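Local coordinates for transcriptional regulator (NtrC family) (Aquifex aeolicus, PDB 3DZD), which probably activates sigma54-dependent transcription as a response regulator that couples a receiver domain to an AAA+ ATPase, here captured in its inactive state, at residues S17-L20 against E21-G24; T29-T32 against L33-E37; V105-F108 against L109-K113. All blocks are in the same frame, centred on the assembly; numbering follows the deposited sequence.

Interaction 1 of 3, residues S17-L20 against E21-G24; sequences SAIL and EEEG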
loop_
_atom_site.group_PDB
_atom_site.type_symbol
_atom_site.label_atom_id
_atom_site.label_comp_id
_atom_site.label_asym_id
_atom_site.label_seq_id
_atom_site.Cartn_x
_atom_site.Cartn_y
_atom_site.Cartn_z
ATOM N N SER A 17 -1.458 -19.635 -29.000
ATOM C CA SER A 17 -2.756 -19.973 -28.429
ATOM C C SER A 17 -2.718 -21.338 -27.758
ATOM O O SER A 17 -3.279 -21.518 -26.677
ATOM C CB SER A 17 -3.850 -19.946 -29.490
ATOM O OG SER A 17 -4.004 -18.643 -30.004
ATOM N N ALA A 18 -2.058 -22.296 -28.407
ATOM C CA ALA A 18 -1.918 -23.638 -27.858
ATOM C C ALA A 18 -1.146 -23.567 -26.552
ATOM O O ALA A 18 -1.461 -24.263 -25.587
ATOM C CB ALA A 18 -1.209 -24.554 -28.849
ATOM N N ILE A 19 -0.141 -22.700 -26.526
ATOM C CA ILE A 19 0.723 -22.555 -25.364
ATOM C C ILE A 19 -0.001 -21.867 -24.224
ATOM O O ILE A 19 -0.006 -22.365 -23.098
ATOM C CB ILE A 19 2.007 -21.787 -25.725
ATOM C CG1 ILE A 19 2.862 -22.630 -26.679
ATOM C CG2 ILE A 19 2.785 -21.430 -24.475
ATOM C CD1 ILE A 19 3.782 -21.819 -27.560
ATOM N N LEU A 20 -0.621 -20.727 -24.521
ATOM C CA LEU A 20 -1.333 -19.955 -23.511
ATOM C C LEU A 20 -2.430 -20.792 -22.885
ATOM O O LEU A 20 -2.538 -20.876 -21.665
ATOM C CB LEU A 20 -1.932 -18.687 -24.124
ATOM C CG LEU A 20 -0.908 -17.637 -24.567
ATOM C CD1 LEU A 20 -1.566 -16.532 -25.376
ATOM C CD2 LEU A 20 -0.185 -17.057 -23.360
ATOM N N GLU A 21 -3.252 -21.405 -23.730
ATOM C CA GLU A 21 -4.352 -22.236 -23.262
ATOM C C GLU A 21 -3.831 -23.382 -22.401
ATOM O O GLU A 21 -4.432 -23.727 -21.384
ATOM C CB GLU A 21 -5.141 -22.781 -24.449
ATOM C CG GLU A 21 -6.440 -23.474 -24.076
ATOM C CD GLU A 21 -7.196 -23.972 -25.294
ATOM O OE1 GLU A 21 -6.832 -23.565 -26.424
ATOM O OE2 GLU A 21 -8.150 -24.769 -25.124
ATOM N N GLU A 22 -2.703 -23.955 -22.816
ATOM C CA GLU A 22 -2.059 -25.053 -22.099
ATOM C C GLU A 22 -1.574 -24.639 -20.711
ATOM O O GLU A 22 -1.356 -25.486 -19.845
ATOM C CB GLU A 22 -0.891 -25.607 -22.929
ATOM C CG GLU A 22 -0.027 -26.652 -22.224
ATOM C CD GLU A 22 1.218 -26.064 -21.565
ATOM O OE1 GLU A 22 1.694 -25.000 -22.015
ATOM O OE2 GLU A 22 1.728 -26.678 -20.600
ATOM N N GLU A 23 -1.416 -23.339 -20.495
ATOM C CA GLU A 23 -0.867 -22.842 -19.237
ATOM C C GLU A 23 -1.897 -22.149 -18.361
ATOM O O GLU A 23 -1.553 -21.538 -17.351
ATOM C CB GLU A 23 0.311 -21.908 -19.499
ATOM C CG GLU A 23 1.556 -22.635 -19.974
ATOM C CD GLU A 23 2.182 -23.482 -18.882
ATOM O OE1 GLU A 23 2.055 -23.103 -17.697
ATOM O OE2 GLU A 23 2.807 -24.515 -19.208
ATOM N N GLY A 24 -3.162 -22.242 -18.751
ATOM C CA GLY A 24 -4.236 -21.684 -17.953
ATOM C C GLY A 24 -4.733 -20.340 -18.437
ATOM O O GLY A 24 -5.699 -19.811 -17.894
#
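L20 O is gripped by two backbone donors at the end of its helix: E23 N lies 2.9 Å from it, and Y25 N, just past the segment, reaches the same oxygen. E23 N comes in from well above the carbonyl plane, with a C=O...N angle of only 115°, because the chain is already leaving the helix. G24, with a positive phi of 100°, is the C-prime residue of a Schellman motif, and its own N bonds back to E21 O. A beta carbon at these backbone angles would be jammed against the carbonyl oxygen of E23, so glycine fits the position. One turn earlier the helix is still regular, with E21 N bonding to S17 O and E22 N to A18 O. E21 and E22 lay their CB atoms against these same carbonyls. E21 CB sits 3.2 Å from S17 O, and the rest of its chain runs out extended. E22 has CG anti to the backbone N (chi1 173°) and then bends at its second torsion, which turns its carboxylate back over I19, OE1 standing 3.3 Å from I19 O, two acceptors with no hydrogen bond between them. E23 CG approaches I19 O as well, at 3.5 Å. The E22 and E23 carboxylates converge, OE2 to OE2 2.8 Å, so one of the acids probably holds a proton; the carbonyl-rich helix end would be likely to favour that. S17 OG turns back along the helix to T13 O. Helix 10-22 is the crossover of the beta-alpha-beta unit formed with strands 2-6 and 26-30: L20 is buried against V3, V5 and P27, S17 and E21 also lean on P27, and I19 and E23 face helix 105-119.

Interaction 2 of 3, residues T29-T32 against L33-E37; sequences TAKT and LREAE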
loop_
_atom_site.group_PDB
_atom_site.type_symbol
_atom_site.label_atom_id
_atom_site.label_comp_id
_atom_site.label_asym_id
_atom_site.label_seq_id
_atom_site.Cartn_x
_atom_site.Cartn_y
_atom_site.Cartn_z
ATOM N N THR A 29 -7.132 -14.203 -30.646
ATOM C CA THR A 29 -6.195 -13.804 -31.689
ATOM C C THR A 29 -6.820 -12.849 -32.692
ATOM O O THR A 29 -7.992 -12.974 -33.033
ATOM C CB THR A 29 -5.641 -15.023 -32.445
ATOM O OG1 THR A 29 -6.710 -15.701 -33.112
ATOM C CG2 THR A 29 -4.973 -15.989 -31.487
ATOM N N ALA A 30 -6.025 -11.890 -33.153
ATOM C CA ALA A 30 -6.424 -10.989 -34.227
ATOM C C ALA A 30 -5.386 -11.061 -35.338
ATOM O O ALA A 30 -4.185 -10.993 -35.081
ATOM C CB ALA A 30 -6.553 -9.573 -33.717
ATOM N N LYS A 31 -5.846 -11.200 -36.575
ATOM C CA LYS A 31 -4.943 -11.425 -37.695
ATOM C C LYS A 31 -4.644 -10.142 -38.470
ATOM O O LYS A 31 -3.801 -10.131 -39.367
ATOM C CB LYS A 31 -5.514 -12.502 -38.616
ATOM C CG LYS A 31 -5.763 -13.828 -37.909
ATOM C CD LYS A 31 -6.619 -14.765 -38.753
ATOM C CE LYS A 31 -6.959 -16.052 -38.003
ATOM N NZ LYS A 31 -7.820 -16.963 -38.818
ATOM N N THR A 32 -5.333 -9.065 -38.115
ATOM C CA THR A 32 -5.110 -7.768 -38.734
ATOM C C THR A 32 -5.243 -6.687 -37.675
ATOM O O THR A 32 -5.843 -6.914 -36.622
ATOM C CB THR A 32 -6.138 -7.492 -39.839
ATOM O OG1 THR A 32 -7.459 -7.628 -39.300
ATOM C CG2 THR A 32 -5.969 -8.471 -40.991
ATOM N N LEU A 33 -4.683 -5.513 -37.942
ATOM C CA LEU A 33 -4.880 -4.385 -37.045
ATOM C C LEU A 33 -6.357 -4.028 -36.954
ATOM O O LEU A 33 -6.833 -3.568 -35.915
ATOM C CB LEU A 33 -4.058 -3.179 -37.493
ATOM C CG LEU A 33 -2.750 -2.989 -36.726
ATOM C CD1 LEU A 33 -2.152 -4.332 -36.357
ATOM C CD2 LEU A 33 -1.764 -2.148 -37.516
ATOM N N ARG A 34 -7.084 -4.257 -38.042
ATOM C CA ARG A 34 -8.514 -3.988 -38.068
ATOM C C ARG A 34 -9.241 -4.873 -37.066
ATOM O O ARG A 34 -9.942 -4.381 -36.187
ATOM C CB ARG A 34 -9.080 -4.214 -39.467
ATOM C CG ARG A 34 -10.558 -3.902 -39.590
ATOM C CD ARG A 34 -10.997 -3.984 -41.038
ATOM N NE ARG A 34 -12.433 -3.785 -41.204
ATOM C CZ ARG A 34 -12.995 -2.633 -41.554
ATOM N NH1 ARG A 34 -12.242 -1.562 -41.770
ATOM N NH2 ARG A 34 -14.313 -2.551 -41.688
ATOM N N GLU A 35 -9.068 -6.183 -37.211
ATOM C CA GLU A 35 -9.691 -7.153 -36.318
ATOM C C GLU A 35 -9.290 -6.898 -34.865
ATOM O O GLU A 35 -10.083 -7.085 -33.943
ATOM C CB GLU A 35 -9.297 -8.569 -36.736
ATOM C CG GLU A 35 -10.108 -9.675 -36.090
ATOM C CD GLU A 35 -9.544 -11.057 -36.387
ATOM O OE1 GLU A 35 -8.788 -11.195 -37.375
ATOM O OE2 GLU A 35 -9.854 -12.008 -35.634
ATOM N N ALA A 36 -8.054 -6.463 -34.660
ATOM C CA ALA A 36 -7.579 -6.218 -33.312
ATOM C C ALA A 36 -8.369 -5.084 -32.675
ATOM O O ALA A 36 -8.917 -5.244 -31.584
ATOM C CB ALA A 36 -6.092 -5.906 -33.315
ATOM N N GLU A 37 -8.425 -3.943 -33.360
ATOM C CA GLU A 37 -9.144 -2.771 -32.860
ATOM C C GLU A 37 -10.546 -3.147 -32.414
ATOM O O GLU A 37 -11.032 -2.691 -31.380
ATOM C CB GLU A 37 -9.216 -1.692 -33.937
ATOM C CG GLU A 37 -7.864 -1.136 -34.325
ATOM C CD GLU A 37 -7.943 -0.148 -35.469
ATOM O OE1 GLU A 37 -8.916 -0.215 -36.251
ATOM O OE2 GLU A 37 -7.025 0.692 -35.590
HETATM O O HOH W 1 -9.323 -10.141 -39.731
#
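Over one face of the E35 carboxylate comes the backbone N of K31, which meets OE1 from well above the carboxylate plane, 3.0 Å away in a nearly straight bond (171°). CD of the same group rests 3.8 Å from A30 CA. OE1 also accepts a water at 2.6 Å, and that water reaches T32 OG1 as well, while OE2 is taken by a salt bridge to K39, which binds T29 O too. An extended E35 chain, CG anti to the backbone N (chi1 -167°), carries the acid back to the strand end. The K31 side chain runs alongside E35, but NZ stays 6.0 Å from OE1 and has a long, weak pairing with E10 instead. T32 is the N-cap: its OG1, set between the backbone N and the carbonyl carbon, accepts E35 N at 3.0 Å. E35, in turn, reaches back to K31 N and not to the N of the cap residue. The first two N-H groups of the helix, those of L33 and R34, are bound by the D56 carboxylate, OD1 and OD2 respectively. Beneath this polar layer the methyls of A30 and A36 meet, CB to CB 3.7 Å, both buried. This is an N-capped strand-to-helix turn, leading from edge strand 26-30 into helix 33-42 of the CheY-like receiver fold, with F62 of helix 62-69 against L33 and A36.

Interaction 3 of 3, residues V105-F108 against L109-K113; sequences VERF and LLTIK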
loop_
_atom_site.group_PDB
_atom_site.type_symbol
_atom_site.label_atom_id
_atom_site.label_comp_id
_atom_site.label_asym_id
_atom_site.label_seq_id
_atom_site.Cartn_x
_atom_site.Cartn_y
_atom_site.Cartn_z
ATOM N N VAL A 105 9.450 -21.727 -26.058
ATOM C CA VAL A 105 8.210 -21.787 -25.301
ATOM C C VAL A 105 8.471 -21.212 -23.916
ATOM O O VAL A 105 7.726 -20.365 -23.409
ATOM C CB VAL A 105 7.751 -23.262 -25.149
ATOM C CG1 VAL A 105 6.491 -23.364 -24.293
ATOM C CG2 VAL A 105 7.541 -23.908 -26.513
ATOM N N GLU A 106 9.552 -21.689 -23.314
ATOM C CA GLU A 106 9.991 -21.248 -22.003
ATOM C C GLU A 106 10.143 -19.722 -21.936
ATOM O O GLU A 106 9.670 -19.089 -21.002
ATOM C CB GLU A 106 11.313 -21.940 -21.651
ATOM C CG GLU A 106 11.230 -23.471 -21.543
ATOM C CD GLU A 106 11.086 -24.191 -22.893
ATOM O OE1 GLU A 106 11.721 -23.766 -23.886
ATOM O OE2 GLU A 106 10.343 -25.199 -22.953
ATOM N N ARG A 107 10.802 -19.142 -22.935
ATOM C CA ARG A 107 11.055 -17.706 -22.969
ATOM C C ARG A 107 9.748 -16.953 -23.113
ATOM O O ARG A 107 9.528 -15.942 -22.452
ATOM C CB ARG A 107 11.987 -17.363 -24.134
ATOM C CG ARG A 107 12.168 -15.879 -24.389
ATOM C CD ARG A 107 12.856 -15.183 -23.222
ATOM N NE ARG A 107 11.906 -14.647 -22.249
ATOM C CZ ARG A 107 12.241 -14.123 -21.069
ATOM N NH1 ARG A 107 13.513 -14.072 -20.683
ATOM N NH2 ARG A 107 11.291 -13.661 -20.264
ATOM N N PHE A 108 8.878 -17.454 -23.984
ATOM C CA PHE A 108 7.548 -16.880 -24.142
ATOM C C PHE A 108 6.767 -16.855 -22.827
ATOM O O PHE A 108 6.323 -15.802 -22.377
ATOM C CB PHE A 108 6.749 -17.649 -25.195
ATOM C CG PHE A 108 5.321 -17.205 -25.306
ATOM C CD1 PHE A 108 5.013 -15.932 -25.764
ATOM C CD2 PHE A 108 4.283 -18.057 -24.940
ATOM C CE1 PHE A 108 3.694 -15.513 -25.863
ATOM C CE2 PHE A 108 2.958 -17.648 -25.035
ATOM C CZ PHE A 108 2.663 -16.373 -25.496
ATOM N N LEU A 109 6.606 -18.024 -22.216
ATOM C CA LEU A 109 5.824 -18.154 -20.987
ATOM C C LEU A 109 6.365 -17.304 -19.849
ATOM O O LEU A 109 5.594 -16.738 -19.077
ATOM C CB LEU A 109 5.748 -19.618 -20.557
ATOM C CG LEU A 109 4.822 -20.455 -21.436
ATOM C CD1 LEU A 109 4.791 -21.903 -20.962
ATOM C CD2 LEU A 109 3.436 -19.849 -21.429
ATOM N N LEU A 110 7.690 -17.213 -19.747
ATOM C CA LEU A 110 8.307 -16.392 -18.712
ATOM C C LEU A 110 7.975 -14.915 -18.908
ATOM O O LEU A 110 7.684 -14.192 -17.943
ATOM C CB LEU A 110 9.823 -16.593 -18.676
ATOM C CG LEU A 110 10.508 -15.702 -17.634
ATOM C CD1 LEU A 110 9.948 -15.987 -16.244
ATOM C CD2 LEU A 110 12.025 -15.853 -17.659
ATOM N N THR A 111 8.023 -14.465 -20.157
ATOM C CA THR A 111 7.679 -13.080 -20.473
ATOM C C THR A 111 6.203 -12.774 -20.182
ATOM O O THR A 111 5.880 -11.706 -19.677
ATOM C CB THR A 111 7.997 -12.749 -21.937
ATOM O OG1 THR A 111 9.387 -12.977 -22.171
ATOM C CG2 THR A 111 7.677 -11.310 -22.249
ATOM N N ILE A 112 5.321 -13.712 -20.515
ATOM C CA ILE A 112 3.905 -13.578 -20.210
ATOM C C ILE A 112 3.691 -13.434 -18.708
ATOM O O ILE A 112 2.959 -12.559 -18.249
ATOM C CB ILE A 112 3.104 -14.793 -20.709
ATOM C CG1 ILE A 112 3.111 -14.841 -22.233
ATOM C CG2 ILE A 112 1.666 -14.744 -20.169
ATOM C CD1 ILE A 112 2.192 -13.827 -22.878
ATOM N N LYS A 113 4.338 -14.302 -17.947
ATOM C CA LYS A 113 4.224 -14.270 -16.502
ATOM C C LYS A 113 4.544 -12.887 -15.972
ATOM O O LYS A 113 3.789 -12.332 -15.161
ATOM C CB LYS A 113 5.165 -15.287 -15.870
ATOM C CG LYS A 113 4.986 -15.404 -14.375
ATOM C CD LYS A 113 6.145 -16.132 -13.724
ATOM C CE LYS A 113 6.061 -16.010 -12.211
ATOM N NZ LYS A 113 7.393 -15.942 -11.548
#
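F108 and I112 make the tight, buried side of this helix turn, while V105 and L109 meet more loosely on a more exposed flank. I112 CG1 sits over a face of the F108 ring, 3.8 Å from its centroid and 19° off the normal, a CH-pi contact displaced toward the rim. F108 has CG anti to the backbone N (chi1 174°), which swings the ring forward along the helix to meet it. L109 CD2 touches the ring less closely, 4.0 Å from F108 CD2, and the other methyl of L109 lies alongside V105, CD1 to CG1 also 4.0 Å. A polar knot occupies another side of the helix. T111 OG1 donates to R107 O at 3.0 Å and T111 N bonds to it too, the two arriving from opposite faces of the carbonyl plane. R107, bent twice along its chain, brings NH2 to T111 OG1 at 2.8 Å, though the bond is bent (131°), and lies against L110 CG. Its NH1 forms a salt bridge with E97 of the second subunit. Replacing R107 with a methionine would probably leave that E97 without its charged mate and T111 OG1 without this donor. Helix 105-119 packs inward on strand 97-100 and outward on V88 and F98 of the second subunit; with the E97 salt bridge, this is consistent with the helix-strand-helix face (85-93, 97-100, 105-119) that receiver domains commonly use to dimerise.

How the interactions relate
All three contacts lie in the receiver domain, each within one unbroken run of chain, so none closes a long loop; in series, they neither nest nor cross. Interaction 1 ends helix 10-22. Interaction 2 spans the end of strand 26-30 and the start of helix 33-42, and interactions 1 and 2 touch where S17 OG meets T29 CG2 at 3.2 Å. Later the chain returns in helix 105-119, where interaction 3 packs beside interaction 1: I19 CG2 lies 3.5 Å from L109 CD2, and L20 CD2 3.6 Å from F108 CE2. Interactions 2 and 3 stay about 10 Å apart at their nearest atoms. Helix 10-22 bridges the edge strand and the helix that meets the second subunit.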